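Local structure of putative acetoin utilization protein, acetoin dehydrogenase (Thermus thermophilus, 5AWE) at residues M1-W6 and L109-G114; V86-E89 and E95-A98; V145-P148 and G152-A155; A155-A160 and Q179-R184. The protein has no established function, but its paired CBS domains and its ACT domain suggest a regulatory protein that responds to small ligands. One frame throughout, in Å; residues are numbered along the deposited sequence.

Interaction 1: M1-W6 and L109-G114; sequences MLVRDW and LPVMEG
R4 reaches E113 and V3 meets V111 where the N-terminal segment of a CBS-domain pair packs beside strand 108-113. The segment runs into strand 8-9, an outer strand of the sheet that also holds 108-113, so the start of the chain packs onto the sheet built mainly from the second CBS repeat. R4 makes the polar half. Its CB starts out neither facing the strand nor turned from it, and chi1 of -72° sets CG opposite the carbonyl carbon; CG, CD and NE then run out as an extended arm that carries the charge across, the side chain lying also on A90. At the end R4 CZ comes 3.1 Å from E113 OE2. R4 NH1 donates to E113 OE2 at 2.8 Å, and R4 NH2 makes a second, weak bond to it at 2.6 Å. One carboxylate oxygen therefore sits between the two terminal nitrogens, at the edge of the guanidinium and near its plane. The acid does not lie flat against the base: the two planes are 68° apart, and NH1 meets OE2 on its anti side. Beside the salt bridge, the valines touch tip to tip. V3 CG1, set opposite its own backbone N, faces both methyls of V111, with V111 CG2 at 3.5 Å and V111 CG1 at 3.7 Å. M7, V118 and I121 also pack on V111, so the pair is buried, whereas the ion pair lies at its more open margin. Behind V3 and R4 the segment folds into a turn, where L2 N bonds D5 OD2 at 3.1 Å, approaching from above the carboxylate plane.

Interaction 2: V86-E89 and E95-A98; sequences VTVE and EKAA
V88 and E89 pack against K96 and A97 in a strand-to-helix contact inside a beta-alpha-beta unit of the second CBS repeat, where strand 88-89 is followed by helix 94-103 and then by the parallel strand 108-113. No hydrogen bond crosses it. V88 points at the helix, and its CG1 does the touching: V88 CG1 lies 4.1 Å from K96 CD and equally far from the CA of A97, resting on the helix backbone as much as on a side chain. The valine and the lysine slide past each other in opposite directions, so the methyl meets the flank of the aliphatic chain. That chain runs straight from CG, which is opposite the backbone N, and bends only at its last torsion (chi4 90°). E89 comes at the same lysine nearly at right angles. Its own chain is bent at chi2 (81°), which brings the carboxylate over the lysine methylenes, with E89 OE2 3.8 Å from K96 CD. The opposite charges may attract at a distance, but E89 OE1 and K96 NZ stay 4.1 Å apart, beyond a salt bridge. On the deeper side, V88 and A97 both pack on L109, and the backbone of V88 is bonded to M112 of strand 108-113. Further round the helix, A98 leans on V126 and F130 of helix 123-133, while E95 forms salt bridges with R142 and R184 of the second subunit.

Interaction 3: V145-P148 and G152-A155; sequences VDIP and GALA
Apolar contacts come first: I147 reaches A153 and L154 with one atom, CD1. I147 CD1 lies 3.8 Å from L154 CA and 4.0 Å from L154 CB, with A153 CB a little farther at 4.2 Å, so the methyl rests where the helix backbone passes from one residue to the next. Two torsions put it there. At chi1 (57°) CG1 stands between the backbone N and the carbonyl carbon, and at chi2 (172°) CD1 is carried straight outward. Next along the strand, the P148 ring adds a smaller patch, P148 CD being 3.9 Å from A153 CB. These strand and helix ends are the first beta-alpha step of an ACT domain, a ferredoxin-like fold in which an antiparallel sheet is backed by helices. In ACT domains that bind amino acids, the loop between this strand and helix commonly lines the ligand site; whether it does so here is not known. The carbonyl also takes part: P148 O comes within 3.1 Å of A153 CB, a close contact where the chain has only three residues between the two segments. No hydrogen bond joins the two segments. Polar pairing is made instead with the neighbouring strand 178-186: the backbone of I147 bonds Q179, and D146 OD2 forms a salt bridge with R180 NH2. L154 also packs on I166 of the second subunit.

Interaction 4: A155-A160 and Q179-R184; sequences AQMAQA and QRLVMR
M157 and M183, both selenomethionines in this crystal, meet end to end, and L181 completes the contact. Their methyls touch most closely, M157 CE lying 3.4 Å from M183 CE. The selenium atoms are close behind: M157 SE is 3.5 Å from M183 CE and 3.7 Å from M183 SE, so selenium as well as methyl takes part where the two tips meet. M157 CE also reaches L181 CD1, at 4.0 Å, and thus lies against two strand residues at once. The chains arrive differently. M183 has CG opposite its backbone N and stays extended through chi2 (-169°), which lets it span the gap from the sheet, whereas M157 folds back at chi2 (-86°) and again at chi3, so that its methyl ends up among the strand side chains. With the nearest CA atoms, of M157 and L181, 10.6 Å apart, the backbones do not approach, and the helix and strand segments touch through these side chains instead. This is the helix-on-sheet core of the ACT domain: L181 and M183 face helix 153-158, and the residues alternating with them face the other way. Around the trio, I147 packs on both M157 and L181, I166 and V161 pack on M183, and L197 of helix 193-199 touches M157 and A160. A160 is held further by its N bonding M157 O at 3.2 Å and by its O accepting from R196 NE. Across the sheet, V182 packs on M1 of the second subunit.

In the fold
From the N terminus, interaction 1 closes the longest loop: residues 1-6 meet strand 108-113 more than a hundred positions later, bringing the start of the chain onto the sheet that holds 108-113 and 88-89. Interaction 2 is nested within it, a short strand-to-helix connection whose strand, 88-89, neighbours 108-113 in that sheet; the two contacts touch. The chain then enters the ACT domain, where interaction 3 closes a tight step from strand 141-148 to helix 153-158. Interaction 4 begins on the same helix, sharing A155, and ends on strand 178-186, beside 141-148. The two pairs lie in series, with centres at least 30 Å apart.

Interaction 1: M1-W6 and L109-G114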
loop_
_atom_site.group_PDB
_atom_site.type_symbol
_atom_site.label_atom_id
_atom_site.label_comp_id
_atom_site.label_asym_id
_atom_site.label_seq_id
_atom_site.Cartn_x
_atom_site.Cartn_y
_atom_site.Cartn_z
HETATM N N MSE A 1 -18.046 39.994 17.776
HETATM C CA MSE A 1 -17.103 38.927 17.348
HETATM C C MSE A 1 -17.477 37.638 18.061
HETATM O O MSE A 1 -17.044 37.388 19.186
HETATM C CB MSE A 1 -15.664 39.299 17.713
HETATM C CG MSE A 1 -15.235 40.679 17.272
HETATM SE SE MSE A 1 -13.635 41.095 17.960
HETATM C CE MSE A 1 -12.674 39.681 17.399
ATOM N N LEU A 2 -18.284 36.823 17.402
ATOM C CA LEU A 2 -18.686 35.542 17.954
ATOM C C LEU A 2 -18.174 34.405 17.069
ATOM O O LEU A 2 -17.847 34.616 15.904
ATOM C CB LEU A 2 -20.207 35.492 18.049
ATOM C CG LEU A 2 -20.829 36.591 18.902
ATOM C CD1 LEU A 2 -22.339 36.388 18.962
ATOM C CD2 LEU A 2 -20.230 36.554 20.308
ATOM N N VAL A 3 -18.102 33.200 17.627
ATOM C CA VAL A 3 -17.770 32.022 16.835
ATOM C C VAL A 3 -18.798 31.844 15.717
ATOM O O VAL A 3 -18.434 31.587 14.566
ATOM C CB VAL A 3 -17.743 30.767 17.719
ATOM C CG1 VAL A 3 -17.467 29.532 16.874
ATOM C CG2 VAL A 3 -16.684 30.926 18.803
ATOM N N ARG A 4 -20.077 32.006 16.069
ATOM C CA ARG A 4 -21.181 32.015 15.105
ATOM C C ARG A 4 -20.871 32.752 13.808
ATOM O O ARG A 4 -21.213 32.277 12.734
ATOM C CB ARG A 4 -22.432 32.660 15.719
ATOM C CG ARG A 4 -23.127 31.826 16.772
ATOM C CD ARG A 4 -24.561 32.301 17.031
ATOM N NE ARG A 4 -25.179 31.522 18.101
ATOM C CZ ARG A 4 -25.735 30.323 17.934
ATOM N NH1 ARG A 4 -25.760 29.760 16.730
ATOM N NH2 ARG A 4 -26.250 29.675 18.973
ATOM N N ASP A 5 -20.245 33.922 13.907
ATOM C CA ASP A 5 -20.126 34.800 12.751
ATOM C C ASP A 5 -19.071 34.327 11.777
ATOM O O ASP A 5 -18.955 34.866 10.671
ATOM C CB ASP A 5 -19.788 36.229 13.181
ATOM C CG ASP A 5 -20.736 36.757 14.225
ATOM O OD1 ASP A 5 -21.951 36.478 14.119
ATOM O OD2 ASP A 5 -20.262 37.440 15.156
ATOM N N TRP A 6 -18.287 33.333 12.181
ATOM C CA TRP A 6 -17.175 32.910 11.348
ATOM C C TRP A 6 -17.136 31.412 11.082
ATOM O O TRP A 6 -16.399 30.955 10.199
ATOM C CB TRP A 6 -15.868 33.389 11.976
ATOM C CG TRP A 6 -15.882 34.873 12.195
ATOM C CD1 TRP A 6 -16.306 35.536 13.316
ATOM C CD2 TRP A 6 -15.532 35.877 11.243
ATOM N NE1 TRP A 6 -16.246 36.891 13.115
ATOM C CE2 TRP A 6 -15.773 37.129 11.851
ATOM C CE3 TRP A 6 -15.037 35.842 9.934
ATOM C CZ2 TRP A 6 -15.536 38.337 11.196
ATOM C CZ3 TRP A 6 -14.800 37.045 9.280
ATOM C CH2 TRP A 6 -15.051 38.275 9.914
ATOM N N LEU A 109 -12.139 23.198 15.165
ATOM C CA LEU A 109 -12.875 23.183 16.419
ATOM C C LEU A 109 -14.371 23.000 16.186
ATOM O O LEU A 109 -15.014 23.816 15.520
ATOM C CB LEU A 109 -12.643 24.510 17.143
ATOM C CG LEU A 109 -12.103 24.575 18.573
ATOM C CD1 LEU A 109 -10.953 23.595 18.764
ATOM C CD2 LEU A 109 -11.642 26.012 18.838
ATOM N N PRO A 110 -14.944 21.914 16.710
ATOM C CA PRO A 110 -16.383 21.727 16.511
ATOM C C PRO A 110 -17.106 22.849 17.263
ATOM O O PRO A 110 -16.698 23.221 18.364
ATOM C CB PRO A 110 -16.657 20.350 17.124
ATOM C CG PRO A 110 -15.328 19.654 17.088
ATOM C CD PRO A 110 -14.307 20.735 17.314
ATOM N N VAL A 111 -18.161 23.397 16.672
ATOM C CA VAL A 111 -18.895 24.457 17.342
ATOM C C VAL A 111 -20.209 23.914 17.862
ATOM O O VAL A 111 -20.932 23.209 17.158
ATOM C CB VAL A 111 -19.170 25.657 16.403
ATOM C CG1 VAL A 111 -19.912 26.752 17.164
ATOM C CG2 VAL A 111 -17.852 26.195 15.844
HETATM N N MSE A 112 -20.504 24.246 19.111
HETATM C CA MSE A 112 -21.615 23.636 19.824
HETATM C C MSE A 112 -22.633 24.672 20.272
HETATM O O MSE A 112 -22.318 25.851 20.420
HETATM C CB MSE A 112 -21.095 22.887 21.056
HETATM C CG MSE A 112 -20.046 21.833 20.743
HETATM SE SE MSE A 112 -20.717 20.531 19.702
HETATM C CE MSE A 112 -21.948 19.874 20.772
ATOM N N GLU A 113 -23.860 24.216 20.483
ATOM C CA GLU A 113 -24.778 24.887 21.393
ATOM C C GLU A 113 -25.097 23.921 22.532
ATOM O O GLU A 113 -25.958 23.044 22.414
ATOM C CB GLU A 113 -26.048 25.299 20.654
ATOM C CG GLU A 113 -25.806 26.390 19.626
ATOM C CD GLU A 113 -27.044 26.733 18.839
ATOM O OE1 GLU A 113 -28.137 26.274 19.230
ATOM O OE2 GLU A 113 -26.926 27.460 17.830
ATOM N N GLY A 114 -24.373 24.075 23.634
ATOM C CA GLY A 114 -24.430 23.076 24.678
ATOM C C GLY A 114 -24.062 21.710 24.133
ATOM O O GLY A 114 -22.911 21.454 23.776
#

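Interaction 2: V86-E89 and E95-A98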
loop_
_atom_site.group_PDB
_atom_site.type_symbol
_atom_site.label_atom_id
_atom_site.label_comp_id
_atom_site.label_asym_id
_atom_site.label_seq_id
_atom_site.Cartn_x
_atom_site.Cartn_y
_atom_site.Cartn_z
ATOM N N VAL A 86 -12.241 18.872 22.116
ATOM C CA VAL A 86 -12.250 20.265 22.548
ATOM C C VAL A 86 -13.184 21.052 21.633
ATOM O O VAL A 86 -13.064 20.992 20.408
ATOM C CB VAL A 86 -10.827 20.899 22.497
ATOM C CG1 VAL A 86 -9.823 20.007 23.230
ATOM C CG2 VAL A 86 -10.397 21.110 21.067
ATOM N N THR A 87 -14.116 21.788 22.233
ATOM C CA THR A 87 -15.118 22.521 21.471
ATOM C C THR A 87 -15.254 23.970 21.956
ATOM O O THR A 87 -14.704 24.342 22.990
ATOM C CB THR A 87 -16.473 21.835 21.587
ATOM O OG1 THR A 87 -16.927 21.904 22.946
ATOM C CG2 THR A 87 -16.349 20.379 21.181
ATOM N N VAL A 88 -15.972 24.781 21.186
ATOM C CA VAL A 88 -16.378 26.116 21.613
ATOM C C VAL A 88 -17.872 26.305 21.410
ATOM O O VAL A 88 -18.470 25.705 20.508
ATOM C CB VAL A 88 -15.670 27.231 20.811
ATOM C CG1 VAL A 88 -14.509 27.784 21.600
ATOM C CG2 VAL A 88 -15.206 26.694 19.475
ATOM N N GLU A 89 -18.468 27.153 22.240
ATOM C CA GLU A 89 -19.881 27.483 22.105
ATOM C C GLU A 89 -20.058 28.472 20.960
ATOM O O GLU A 89 -19.226 29.352 20.757
ATOM C CB GLU A 89 -20.408 28.097 23.403
ATOM C CG GLU A 89 -19.699 27.598 24.656
ATOM C CD GLU A 89 -18.374 28.313 24.901
ATOM O OE1 GLU A 89 -18.402 29.461 25.396
ATOM O OE2 GLU A 89 -17.308 27.731 24.602
ATOM N N GLU A 95 -12.375 35.241 19.913
ATOM C CA GLU A 95 -11.034 35.096 20.501
ATOM C C GLU A 95 -10.849 33.806 21.312
ATOM O O GLU A 95 -9.722 33.329 21.488
ATOM C CB GLU A 95 -10.693 36.298 21.406
ATOM C CG GLU A 95 -10.821 37.664 20.743
ATOM C CD GLU A 95 -12.165 38.328 21.020
ATOM O OE1 GLU A 95 -12.201 39.267 21.834
ATOM O OE2 GLU A 95 -13.187 37.917 20.427
ATOM N N LYS A 96 -11.946 33.244 21.805
ATOM C CA LYS A 96 -11.874 32.016 22.586
ATOM C C LYS A 96 -11.418 30.860 21.696
ATOM O O LYS A 96 -10.623 30.016 22.107
ATOM C CB LYS A 96 -13.243 31.691 23.190
ATOM C CG LYS A 96 -13.173 30.868 24.465
ATOM C CD LYS A 96 -14.545 30.314 24.832
ATOM C CE LYS A 96 -14.627 29.902 26.300
ATOM N NZ LYS A 96 -15.081 31.032 27.162
ATOM N N ALA A 97 -11.917 30.837 20.467
ATOM C CA ALA A 97 -11.548 29.792 19.531
ATOM C C ALA A 97 -10.050 29.859 19.267
ATOM O O ALA A 97 -9.362 28.837 19.317
ATOM C CB ALA A 97 -12.330 29.949 18.220
ATOM N N ALA A 98 -9.546 31.061 18.995
ATOM C CA ALA A 98 -8.129 31.226 18.682
ATOM C C ALA A 98 -7.283 30.737 19.847
ATOM O O ALA A 98 -6.233 30.122 19.650
ATOM C CB ALA A 98 -7.808 32.701 18.384
#

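Interaction 3: V145-P148 and G152-A155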
loop_
_atom_site.group_PDB
_atom_site.type_symbol
_atom_site.label_atom_id
_atom_site.label_comp_id
_atom_site.label_asym_id
_atom_site.label_seq_id
_atom_site.Cartn_x
_atom_site.Cartn_y
_atom_site.Cartn_z
ATOM N N VAL A 145 3.371 53.665 17.164
ATOM C CA VAL A 145 3.619 54.859 17.952
ATOM C C VAL A 145 3.842 54.499 19.412
ATOM O O VAL A 145 3.166 53.621 19.959
ATOM C CB VAL A 145 2.436 55.851 17.830
ATOM C CG1 VAL A 145 1.119 55.125 18.056
ATOM C CG2 VAL A 145 2.591 56.981 18.837
ATOM N N ASP A 146 4.804 55.174 20.032
ATOM C CA ASP A 146 5.098 54.980 21.444
ATOM C C ASP A 146 4.490 56.108 22.258
ATOM O O ASP A 146 4.862 57.275 22.100
ATOM C CB ASP A 146 6.611 54.947 21.674
ATOM C CG ASP A 146 7.249 53.671 21.163
ATOM O OD1 ASP A 146 6.531 52.657 21.014
ATOM O OD2 ASP A 146 8.469 53.678 20.910
ATOM N N ILE A 147 3.552 55.759 23.129
ATOM C CA ILE A 147 2.935 56.735 24.012
ATOM C C ILE A 147 3.359 56.420 25.433
ATOM O O ILE A 147 3.713 55.276 25.743
ATOM C CB ILE A 147 1.393 56.676 23.932
ATOM C CG1 ILE A 147 0.908 55.263 24.278
ATOM C CG2 ILE A 147 0.924 57.091 22.544
ATOM C CD1 ILE A 147 -0.604 55.142 24.408
ATOM N N PRO A 148 3.346 57.427 26.316
ATOM C CA PRO A 148 3.745 57.161 27.702
ATOM C C PRO A 148 2.797 56.100 28.248
ATOM O O PRO A 148 1.637 56.045 27.844
ATOM C CB PRO A 148 3.562 58.510 28.401
ATOM C CG PRO A 148 3.588 59.516 27.303
ATOM C CD PRO A 148 2.972 58.836 26.110
ATOM N N GLY A 152 -3.906 57.960 31.094
ATOM C CA GLY A 152 -4.580 58.898 30.215
ATOM C C GLY A 152 -3.971 59.099 28.833
ATOM O O GLY A 152 -4.555 59.801 27.999
ATOM N N ALA A 153 -2.812 58.495 28.581
ATOM C CA ALA A 153 -2.035 58.800 27.374
ATOM C C ALA A 153 -2.728 58.461 26.053
ATOM O O ALA A 153 -2.620 59.209 25.084
ATOM C CB ALA A 153 -0.667 58.097 27.432
ATOM N N LEU A 154 -3.430 57.335 26.005
ATOM C CA LEU A 154 -4.012 56.875 24.749
ATOM C C LEU A 154 -5.128 57.828 24.307
ATOM O O LEU A 154 -5.220 58.205 23.133
ATOM C CB LEU A 154 -4.550 55.456 24.904
ATOM C CG LEU A 154 -4.864 54.724 23.595
ATOM C CD1 LEU A 154 -4.966 53.228 23.863
ATOM C CD2 LEU A 154 -6.149 55.246 22.995
ATOM N N ALA A 155 -5.960 58.236 25.254
ATOM C CA ALA A 155 -6.956 59.253 24.974
ATOM C C ALA A 155 -6.297 60.489 24.351
ATOM O O ALA A 155 -6.803 61.052 23.371
ATOM C CB ALA A 155 -7.678 59.630 26.255
#

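Interaction 4: A155-A160 and Q179-R184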
loop_
_atom_site.group_PDB
_atom_site.type_symbol
_atom_site.label_atom_id
_atom_site.label_comp_id
_atom_site.label_asym_id
_atom_site.label_seq_id
_atom_site.Cartn_x
_atom_site.Cartn_y
_atom_site.Cartn_z
ATOM N N ALA A 155 -5.960 58.236 25.254
ATOM C CA ALA A 155 -6.956 59.253 24.974
ATOM C C ALA A 155 -6.297 60.489 24.351
ATOM O O ALA A 155 -6.803 61.052 23.371
ATOM C CB ALA A 155 -7.678 59.630 26.255
ATOM N N GLN A 156 -5.165 60.906 24.912
ATOM C CA GLN A 156 -4.488 62.115 24.440
ATOM C C GLN A 156 -3.896 61.916 23.042
ATOM O O GLN A 156 -4.021 62.788 22.187
ATOM C CB GLN A 156 -3.396 62.532 25.437
ATOM C CG GLN A 156 -2.447 63.624 24.946
ATOM C CD GLN A 156 -3.074 65.005 24.938
ATOM O OE1 GLN A 156 -3.477 65.521 25.982
ATOM N NE2 GLN A 156 -3.158 65.615 23.754
HETATM N N MSE A 157 -3.274 60.763 22.805
HETATM C CA MSE A 157 -2.753 60.439 21.476
HETATM C C MSE A 157 -3.857 60.442 20.421
HETATM O O MSE A 157 -3.627 60.850 19.285
HETATM C CB MSE A 157 -2.077 59.064 21.478
HETATM C CG MSE A 157 -1.543 58.627 20.107
HETATM SE SE MSE A 157 -2.752 57.802 19.021
HETATM C CE MSE A 157 -3.261 56.490 20.086
ATOM N N ALA A 158 -5.051 59.983 20.806
ATOM C CA ALA A 158 -6.156 59.789 19.865
ATOM C C ALA A 158 -6.710 61.091 19.307
ATOM O O ALA A 158 -7.312 61.099 18.236
ATOM C CB ALA A 158 -7.279 59.002 20.526
ATOM N N GLN A 159 -6.509 62.192 20.026
ATOM C CA GLN A 159 -7.002 63.490 19.571
ATOM C C GLN A 159 -6.273 64.013 18.333
ATOM O O GLN A 159 -6.761 64.913 17.652
ATOM C CB GLN A 159 -6.903 64.512 20.701
ATOM C CG GLN A 159 -7.853 64.220 21.847
ATOM C CD GLN A 159 -7.395 64.831 23.157
ATOM O OE1 GLN A 159 -6.791 65.905 23.176
ATOM N NE2 GLN A 159 -7.675 64.143 24.263
ATOM N N ALA A 160 -5.112 63.449 18.033
ATOM C CA ALA A 160 -4.358 63.880 16.868
ATOM C C ALA A 160 -4.920 63.303 15.559
ATOM O O ALA A 160 -4.703 63.868 14.488
ATOM C CB ALA A 160 -2.884 63.487 17.029
ATOM N N GLN A 179 4.205 52.506 26.112
ATOM C CA GLN A 179 3.427 51.441 25.509
ATOM C C GLN A 179 3.538 51.611 23.997
ATOM O O GLN A 179 3.250 52.690 23.478
ATOM C CB GLN A 179 1.974 51.561 25.975
ATOM C CG GLN A 179 1.051 50.479 25.476
ATOM C CD GLN A 179 -0.389 50.766 25.832
ATOM O OE1 GLN A 179 -0.694 51.803 26.430
ATOM N NE2 GLN A 179 -1.287 49.855 25.465
ATOM N N ARG A 180 3.975 50.566 23.295
ATOM C CA ARG A 180 4.142 50.651 21.842
ATOM C C ARG A 180 2.935 50.126 21.067
ATOM O O ARG A 180 2.648 48.926 21.073
ATOM C CB ARG A 180 5.392 49.894 21.388
ATOM C CG ARG A 180 5.475 49.743 19.864
ATOM C CD ARG A 180 6.889 49.501 19.411
ATOM N NE ARG A 180 7.769 50.582 19.839
ATOM C CZ ARG A 180 9.088 50.570 19.684
ATOM N NH1 ARG A 180 9.681 49.530 19.107
ATOM N NH2 ARG A 180 9.817 51.597 20.109
ATOM N N LEU A 181 2.247 51.038 20.386
ATOM C CA LEU A 181 0.985 50.717 19.735
ATOM C C LEU A 181 1.155 50.539 18.233
ATOM O O LEU A 181 1.871 51.304 17.579
ATOM C CB LEU A 181 -0.044 51.828 20.003
ATOM C CG LEU A 181 -0.242 52.205 21.475
ATOM C CD1 LEU A 181 -1.188 53.392 21.576
ATOM C CD2 LEU A 181 -0.781 51.000 22.252
ATOM N N VAL A 182 0.492 49.528 17.688
ATOM C CA VAL A 182 0.307 49.452 16.249
ATOM C C VAL A 182 -1.126 49.877 15.972
ATOM O O VAL A 182 -2.086 49.276 16.472
ATOM C CB VAL A 182 0.582 48.009 15.711
ATOM C CG1 VAL A 182 0.333 47.941 14.213
ATOM C CG2 VAL A 182 2.027 47.624 15.995
HETATM N N MSE A 183 -1.266 50.944 15.197
HETATM C CA MSE A 183 -2.551 51.615 15.059
HETATM C C MSE A 183 -2.868 51.714 13.579
HETATM O O MSE A 183 -2.012 52.080 12.782
HETATM C CB MSE A 183 -2.481 53.022 15.684
HETATM C CG MSE A 183 -3.822 53.754 15.796
HETATM SE SE MSE A 183 -3.643 55.517 16.242
HETATM C CE MSE A 183 -4.945 55.696 17.264
ATOM N N ARG A 184 -4.092 51.365 13.205
ATOM C CA ARG A 184 -4.515 51.533 11.828
ATOM C C ARG A 184 -5.541 52.635 11.746
ATOM O O ARG A 184 -6.545 52.614 12.451
ATOM C CB ARG A 184 -5.071 50.216 11.276
ATOM C CG ARG A 184 -3.963 49.256 10.891
ATOM C CD ARG A 184 -4.456 47.869 10.573
ATOM N NE ARG A 184 -3.320 46.970 10.358
ATOM C CZ ARG A 184 -2.658 46.854 9.206
ATOM N NH1 ARG A 184 -3.013 47.579 8.153
ATOM N NH2 ARG A 184 -1.642 46.009 9.105
#